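Side-chain contacts in 3-hydroxy-3-methylglutaryl-CoA lyase (Acinetobacter baumannii, PDB 6NDS), which is a TIM-barrel lyase of the HMGL-like family, with a zinc ion and coenzyme A bound in the crystal: residues T134-Q139 against T144-T149; H173-G178 against S205-E210. All blocks are in the same frame, centred on the assembly; numbering follows the deposited sequence.

Contact 1: T134-Q139 against T144-T149; sequences TEIVEQ and TQFNGT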
loop_
_atom_site.group_PDB
_atom_site.type_symbol
_atom_site.label_atom_id
_atom_site.label_comp_id
_atom_site.label_asym_id
_atom_site.label_seq_id
_atom_site.Cartn_x
_atom_site.Cartn_y
_atom_site.Cartn_z
ATOM N N THR A 134 -36.883 -5.543 0.493
ATOM C CA THR A 134 -37.939 -6.549 0.434
ATOM C C THR A 134 -38.918 -6.262 -0.698
ATOM O O THR A 134 -39.333 -7.178 -1.419
ATOM C CB THR A 134 -38.668 -6.614 1.779
ATOM O OG1 THR A 134 -37.710 -6.885 2.815
ATOM C CG2 THR A 134 -39.697 -7.712 1.765
ATOM N N GLU A 135 -39.292 -4.995 -0.883
ATOM C CA GLU A 135 -40.182 -4.657 -1.987
ATOM C C GLU A 135 -39.480 -4.834 -3.332
ATOM O O GLU A 135 -40.100 -5.269 -4.310
ATOM C CB GLU A 135 -40.699 -3.227 -1.825
ATOM C CG GLU A 135 -41.767 -2.828 -2.833
ATOM C CD GLU A 135 -43.141 -3.380 -2.496
ATOM O OE1 GLU A 135 -43.402 -3.656 -1.303
ATOM O OE2 GLU A 135 -43.962 -3.529 -3.426
ATOM N N ILE A 136 -38.186 -4.515 -3.397
ATOM C CA ILE A 136 -37.435 -4.704 -4.638
ATOM C C ILE A 136 -37.449 -6.168 -5.053
ATOM O O ILE A 136 -37.706 -6.501 -6.217
ATOM C CB ILE A 136 -35.999 -4.185 -4.477
ATOM C CG1 ILE A 136 -35.996 -2.660 -4.445
ATOM C CG2 ILE A 136 -35.111 -4.727 -5.587
ATOM C CD1 ILE A 136 -34.730 -2.094 -3.830
ATOM N N VAL A 137 -37.157 -7.063 -4.107
ATOM C CA VAL A 137 -37.155 -8.492 -4.394
ATOM C C VAL A 137 -38.553 -8.966 -4.775
ATOM O O VAL A 137 -38.722 -9.754 -5.711
ATOM C CB VAL A 137 -36.591 -9.264 -3.184
ATOM C CG1 VAL A 137 -36.858 -10.749 -3.318
ATOM C CG2 VAL A 137 -35.091 -9.003 -3.044
ATOM N N GLU A 138 -39.578 -8.480 -4.073
ATOM C CA GLU A 138 -40.940 -8.922 -4.361
ATOM C C GLU A 138 -41.353 -8.554 -5.782
ATOM O O GLU A 138 -42.031 -9.334 -6.459
ATOM C CB GLU A 138 -41.914 -8.325 -3.344
ATOM N N GLN A 139 -40.929 -7.388 -6.263
ATOM C CA GLN A 139 -41.351 -6.933 -7.582
ATOM C C GLN A 139 -40.450 -7.418 -8.709
ATOM O O GLN A 139 -40.941 -7.656 -9.817
ATOM C CB GLN A 139 -41.412 -5.404 -7.622
ATOM C CG GLN A 139 -42.433 -4.795 -6.668
ATOM C CD GLN A 139 -42.693 -3.322 -6.951
ATOM O OE1 GLN A 139 -42.295 -2.797 -7.993
ATOM N NE2 GLN A 139 -43.371 -2.650 -6.023
ATOM N N THR A 144 -34.294 -9.845 -12.806
ATOM C CA THR A 144 -32.920 -9.364 -12.741
ATOM C C THR A 144 -32.207 -10.183 -11.672
ATOM O O THR A 144 -32.779 -11.119 -11.105
ATOM C CB THR A 144 -32.870 -7.862 -12.445
ATOM O OG1 THR A 144 -31.532 -7.381 -12.616
ATOM C CG2 THR A 144 -33.335 -7.580 -11.021
ATOM N N GLN A 145 -30.948 -9.844 -11.406
ATOM C CA GLN A 145 -30.203 -10.506 -10.345
ATOM C C GLN A 145 -29.635 -9.462 -9.393
ATOM O O GLN A 145 -29.528 -8.280 -9.726
ATOM C CB GLN A 145 -29.099 -11.410 -10.894
ATOM C CG GLN A 145 -28.041 -10.726 -11.712
ATOM C CD GLN A 145 -27.205 -11.735 -12.475
ATOM O OE1 GLN A 145 -27.743 -12.568 -13.201
ATOM N NE2 GLN A 145 -25.891 -11.682 -12.295
ATOM N N PHE A 146 -29.299 -9.915 -8.183
ATOM C CA PHE A 146 -29.059 -9.027 -7.056
ATOM C C PHE A 146 -27.730 -9.337 -6.393
ATOM O O PHE A 146 -27.265 -10.483 -6.387
ATOM C CB PHE A 146 -30.155 -9.140 -5.978
ATOM C CG PHE A 146 -31.544 -8.845 -6.479
ATOM C CD1 PHE A 146 -31.905 -7.559 -6.839
ATOM C CD2 PHE A 146 -32.492 -9.848 -6.557
ATOM C CE1 PHE A 146 -33.181 -7.281 -7.288
ATOM C CE2 PHE A 146 -33.778 -9.576 -7.006
ATOM C CZ PHE A 146 -34.118 -8.287 -7.369
ATOM N N ASN A 147 -27.125 -8.286 -5.852
ATOM C CA ASN A 147 -25.994 -8.353 -4.941
ATOM C C ASN A 147 -26.360 -7.543 -3.706
ATOM O O ASN A 147 -26.986 -6.489 -3.829
ATOM C CB ASN A 147 -24.735 -7.778 -5.595
ATOM C CG ASN A 147 -23.475 -8.032 -4.777
ATOM O OD1 ASN A 147 -22.884 -9.110 -4.868
ATOM N ND2 ASN A 147 -23.056 -7.035 -3.985
ATOM N N GLY A 148 -25.998 -8.039 -2.523
ATOM C CA GLY A 148 -26.250 -7.290 -1.305
ATOM C C GLY A 148 -24.959 -6.800 -0.676
ATOM O O GLY A 148 -24.103 -7.613 -0.309
ATOM N N THR A 149 -24.799 -5.486 -0.547
ATOM C CA THR A 149 -23.602 -4.901 0.047
ATOM C C THR A 149 -23.857 -4.478 1.484
ATOM O O THR A 149 -24.889 -3.875 1.798
ATOM C CB THR A 149 -23.122 -3.688 -0.756
ATOM O OG1 THR A 149 -22.676 -4.109 -2.049
ATOM C CG2 THR A 149 -21.961 -2.974 -0.049
#

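Contact 2: H173-G178 against S205-E210; sequences HYLKLG and SLISPE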
loop_
_atom_site.group_PDB
_atom_site.type_symbol
_atom_site.label_atom_id
_atom_site.label_comp_id
_atom_site.label_asym_id
_atom_site.label_seq_id
_atom_site.Cartn_x
_atom_site.Cartn_y
_atom_site.Cartn_z
ATOM N N HIS A 173 -29.827 -11.453 6.729
ATOM C CA HIS A 173 -31.069 -10.860 6.237
ATOM C C HIS A 173 -31.088 -10.827 4.711
ATOM O O HIS A 173 -32.122 -11.101 4.090
ATOM C CB HIS A 173 -31.240 -9.457 6.818
ATOM C CG HIS A 173 -32.642 -8.931 6.753
ATOM N ND1 HIS A 173 -33.610 -9.471 5.931
ATOM C CD2 HIS A 173 -33.237 -7.907 7.412
ATOM C CE1 HIS A 173 -34.740 -8.803 6.089
ATOM N NE2 HIS A 173 -34.541 -7.849 6.981
ATOM N N TYR A 174 -29.957 -10.490 4.090
ATOM C CA TYR A 174 -29.859 -10.592 2.638
ATOM C C TYR A 174 -30.171 -12.012 2.167
ATOM O O TYR A 174 -30.931 -12.210 1.211
ATOM C CB TYR A 174 -28.466 -10.170 2.180
ATOM C CG TYR A 174 -28.269 -8.690 1.938
ATOM C CD1 TYR A 174 -29.143 -7.957 1.140
ATOM C CD2 TYR A 174 -27.178 -8.029 2.487
ATOM C CE1 TYR A 174 -28.927 -6.598 0.903
ATOM C CE2 TYR A 174 -26.958 -6.687 2.262
ATOM C CZ TYR A 174 -27.837 -5.972 1.473
ATOM O OH TYR A 174 -27.591 -4.631 1.246
ATOM N N LEU A 175 -29.587 -13.015 2.831
ATOM C CA LEU A 175 -29.825 -14.405 2.443
ATOM C C LEU A 175 -31.295 -14.769 2.570
ATOM O O LEU A 175 -31.829 -15.518 1.743
ATOM C CB LEU A 175 -28.975 -15.349 3.295
ATOM C CG LEU A 175 -27.617 -15.800 2.734
ATOM C CD1 LEU A 175 -26.875 -14.671 2.080
ATOM C CD2 LEU A 175 -26.764 -16.418 3.825
ATOM N N LYS A 176 -31.963 -14.258 3.607
ATOM C CA LYS A 176 -33.381 -14.556 3.799
ATOM C C LYS A 176 -34.221 -14.046 2.636
ATOM O O LYS A 176 -35.250 -14.647 2.300
ATOM C CB LYS A 176 -33.871 -13.959 5.118
ATOM C CG LYS A 176 -33.283 -14.627 6.350
ATOM C CD LYS A 176 -34.003 -14.215 7.624
ATOM C CE LYS A 176 -33.023 -13.946 8.758
ATOM N NZ LYS A 176 -32.712 -12.490 8.874
ATOM N N LEU A 177 -33.803 -12.949 2.012
ATOM C CA LEU A 177 -34.432 -12.433 0.805
ATOM C C LEU A 177 -33.991 -13.165 -0.456
ATOM O O LEU A 177 -34.394 -12.764 -1.552
ATOM C CB LEU A 177 -34.129 -10.939 0.654
ATOM C CG LEU A 177 -34.716 -9.996 1.705
ATOM C CD1 LEU A 177 -34.411 -8.552 1.329
ATOM C CD2 LEU A 177 -36.206 -10.217 1.823
ATOM N N GLY A 178 -33.175 -14.210 -0.337
ATOM C CA GLY A 178 -32.713 -14.932 -1.503
ATOM C C GLY A 178 -31.532 -14.292 -2.200
ATOM O O GLY A 178 -31.194 -14.697 -3.320
ATOM N N SER A 205 -18.414 -19.339 5.993
ATOM C CA SER A 205 -19.202 -20.454 6.503
ATOM C C SER A 205 -20.682 -20.306 6.174
ATOM O O SER A 205 -21.453 -21.246 6.404
ATOM C CB SER A 205 -19.026 -20.585 8.019
ATOM O OG SER A 205 -19.794 -19.610 8.702
ATOM N N LEU A 206 -21.090 -19.145 5.662
ATOM C CA LEU A 206 -22.455 -18.863 5.233
ATOM C C LEU A 206 -22.618 -18.892 3.721
ATOM O O LEU A 206 -23.643 -19.371 3.224
ATOM C CB LEU A 206 -22.902 -17.488 5.743
ATOM C CG LEU A 206 -22.868 -17.240 7.250
ATOM C CD1 LEU A 206 -23.099 -15.764 7.548
ATOM C CD2 LEU A 206 -23.907 -18.100 7.950
ATOM N N ILE A 207 -21.646 -18.362 2.978
ATOM C CA ILE A 207 -21.696 -18.312 1.524
ATOM C C ILE A 207 -20.361 -18.804 0.974
ATOM O O ILE A 207 -19.398 -19.018 1.712
ATOM C CB ILE A 207 -22.020 -16.902 0.989
ATOM C CG1 ILE A 207 -20.936 -15.903 1.406
ATOM C CG2 ILE A 207 -23.406 -16.440 1.476
ATOM C CD1 ILE A 207 -21.173 -14.494 0.872
ATOM N N SER A 208 -20.319 -18.979 -0.343
ATOM C CA SER A 208 -19.180 -19.585 -1.011
ATOM C C SER A 208 -18.254 -18.523 -1.587
ATOM O O SER A 208 -18.630 -17.352 -1.723
ATOM C CB SER A 208 -19.660 -20.513 -2.131
ATOM O OG SER A 208 -19.946 -19.764 -3.295
ATOM N N PRO A 209 -17.017 -18.898 -1.931
ATOM C CA PRO A 209 -16.119 -17.932 -2.582
ATOM C C PRO A 209 -16.638 -17.426 -3.916
ATOM O O PRO A 209 -16.196 -16.367 -4.373
ATOM C CB PRO A 209 -14.817 -18.726 -2.757
ATOM C CG PRO A 209 -14.878 -19.781 -1.693
ATOM C CD PRO A 209 -16.327 -20.158 -1.595
ATOM N N GLU A 210 -17.549 -18.152 -4.570
ATOM C CA GLU A 210 -18.152 -17.601 -5.773
ATOM C C GLU A 210 -19.177 -16.516 -5.465
ATOM O O GLU A 210 -19.582 -15.789 -6.376
ATOM C CB GLU A 210 -18.804 -18.714 -6.600
#

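Contact 1: T134-Q139 against T144-T149
Two first torsions set Ile136 and Phe146 against each other. In Ile136, CG1 sits beside the backbone N (chi1 -73°), which leaves the CG2 methyl anti to that N and beside the carbonyl carbon. In Phe146 the ring carbon CG is anti to the carbonyl carbon (chi1 -58°), which swings the ring out from the strand toward the helix. The contact belongs to a TIM barrel: helix 126-140 packs on strand 145-151, the strand that it directly precedes, at the end of the beta-alpha-beta crossover from the parallel neighbour 106-112. Helix and strand stay well apart at the backbone, the nearest CA atoms being those of Val137 and Phe146 at 8.5 Å, and the Phe146 ring bridges the gap. Ile136 CG2 touches CE1 of the ring at 3.6 Å, approaching obliquely, and the same methyl is 4.1 Å from Phe146 CZ. From the next residue, Val137 CG2 lies 4.2 Å from Phe146 CE2, above the ring plane and offset toward its rim. Both methyls come from the same side of that plane, Ile136 CG2 lower and Val137 CG2 higher. No hydrogen bond crosses between the segments, and the hold is apolar. Around them, Leu107 of strand 106-112 and Ile179 also touch the Phe146 ring, and Ile136 reaches Leu93 and Ala96 of helix 93-101, with its side chain about 9 Å from the bound coenzyme A. On the exposed part of the helix Gln139 reaches back one turn to Glu135: Gln139 NE2 donates to Glu135 OE2 over 2.8 Å at a fairly straight 162°, with the acceptor close to the Gln139 amide plane and OE2 using its anti lone pair, the one turned away from OE1.

Contact 2: H173-G178 against S205-E210
Leu175, in the last turn of helix 164-176, meets Ile207 and Leu206 of the loop that leads from helix 193-203 to strand 212-216, on the outer layer of the barrel. The apolar contacts come first. Leu175 sets both its methyls against one branch of Ile207: CD1 is 3.9 Å from Ile207 CG2, and CD2 is 4.1 Å from that same methyl. Ile207 CG2 therefore rests against the forked end of the leucine, the two side chains running at a slant to each other. It is presented there because it stands anti to the carbonyl carbon, which leaves CG1 between the backbone N and that carbonyl carbon (chi1 62°). Leu206 contributes less: Leu175 CD2 is 4.3 Å from Leu206 O and a little farther from its CB. Leu175 also packs on His180 in the connection after the helix, and Ile207 on Ile182 of strand 182-186 itself. Hydrogen bonds form within each segment and to residues beyond it, but none crosses between the two. The helix end closes in a Schellman motif: Gly178, with a positive phi of 82°, is the first residue to leave helical geometry, and its N is 2.8 Å from Leu175 O. Leu177 N bonds to His173 O at 3.2 Å, so the backbone that carries Leu175 is fixed by the turn itself. In the loop, Glu210 N makes a weak bond to Ser208 OG over 3.2 Å, bent to 128°; beyond the segment, Arg237 NH1 donates to Glu210 O and Ser208 N reaches Gln211 OE1. With no hydrogen bond or charge pair across it, the contact rests on apolar side-chain packing, chiefly of the Leu175 methyls on Ile207 CG2.

Overall arrangement
Both contacts lie on one flank of the TIM barrel, on the same side of the chain's centre, with their own centres about 13 Å apart. They come in series: contact 1 closes on strand 145-151 before contact 2 opens on helix 164-176, the next helix in the chain. The two meet directly. Tyr174 OH is 2.9 Å from Thr149 O, a probable hydrogen bond from helix to strand, and Leu177 packs beside Thr134 and Val137 of helix 126-140. Contact 1 joins a helix to its following strand, contact 2 a helix end to a later loop, so together they join neighbouring beta-alpha elements around the eight-stranded parallel barrel.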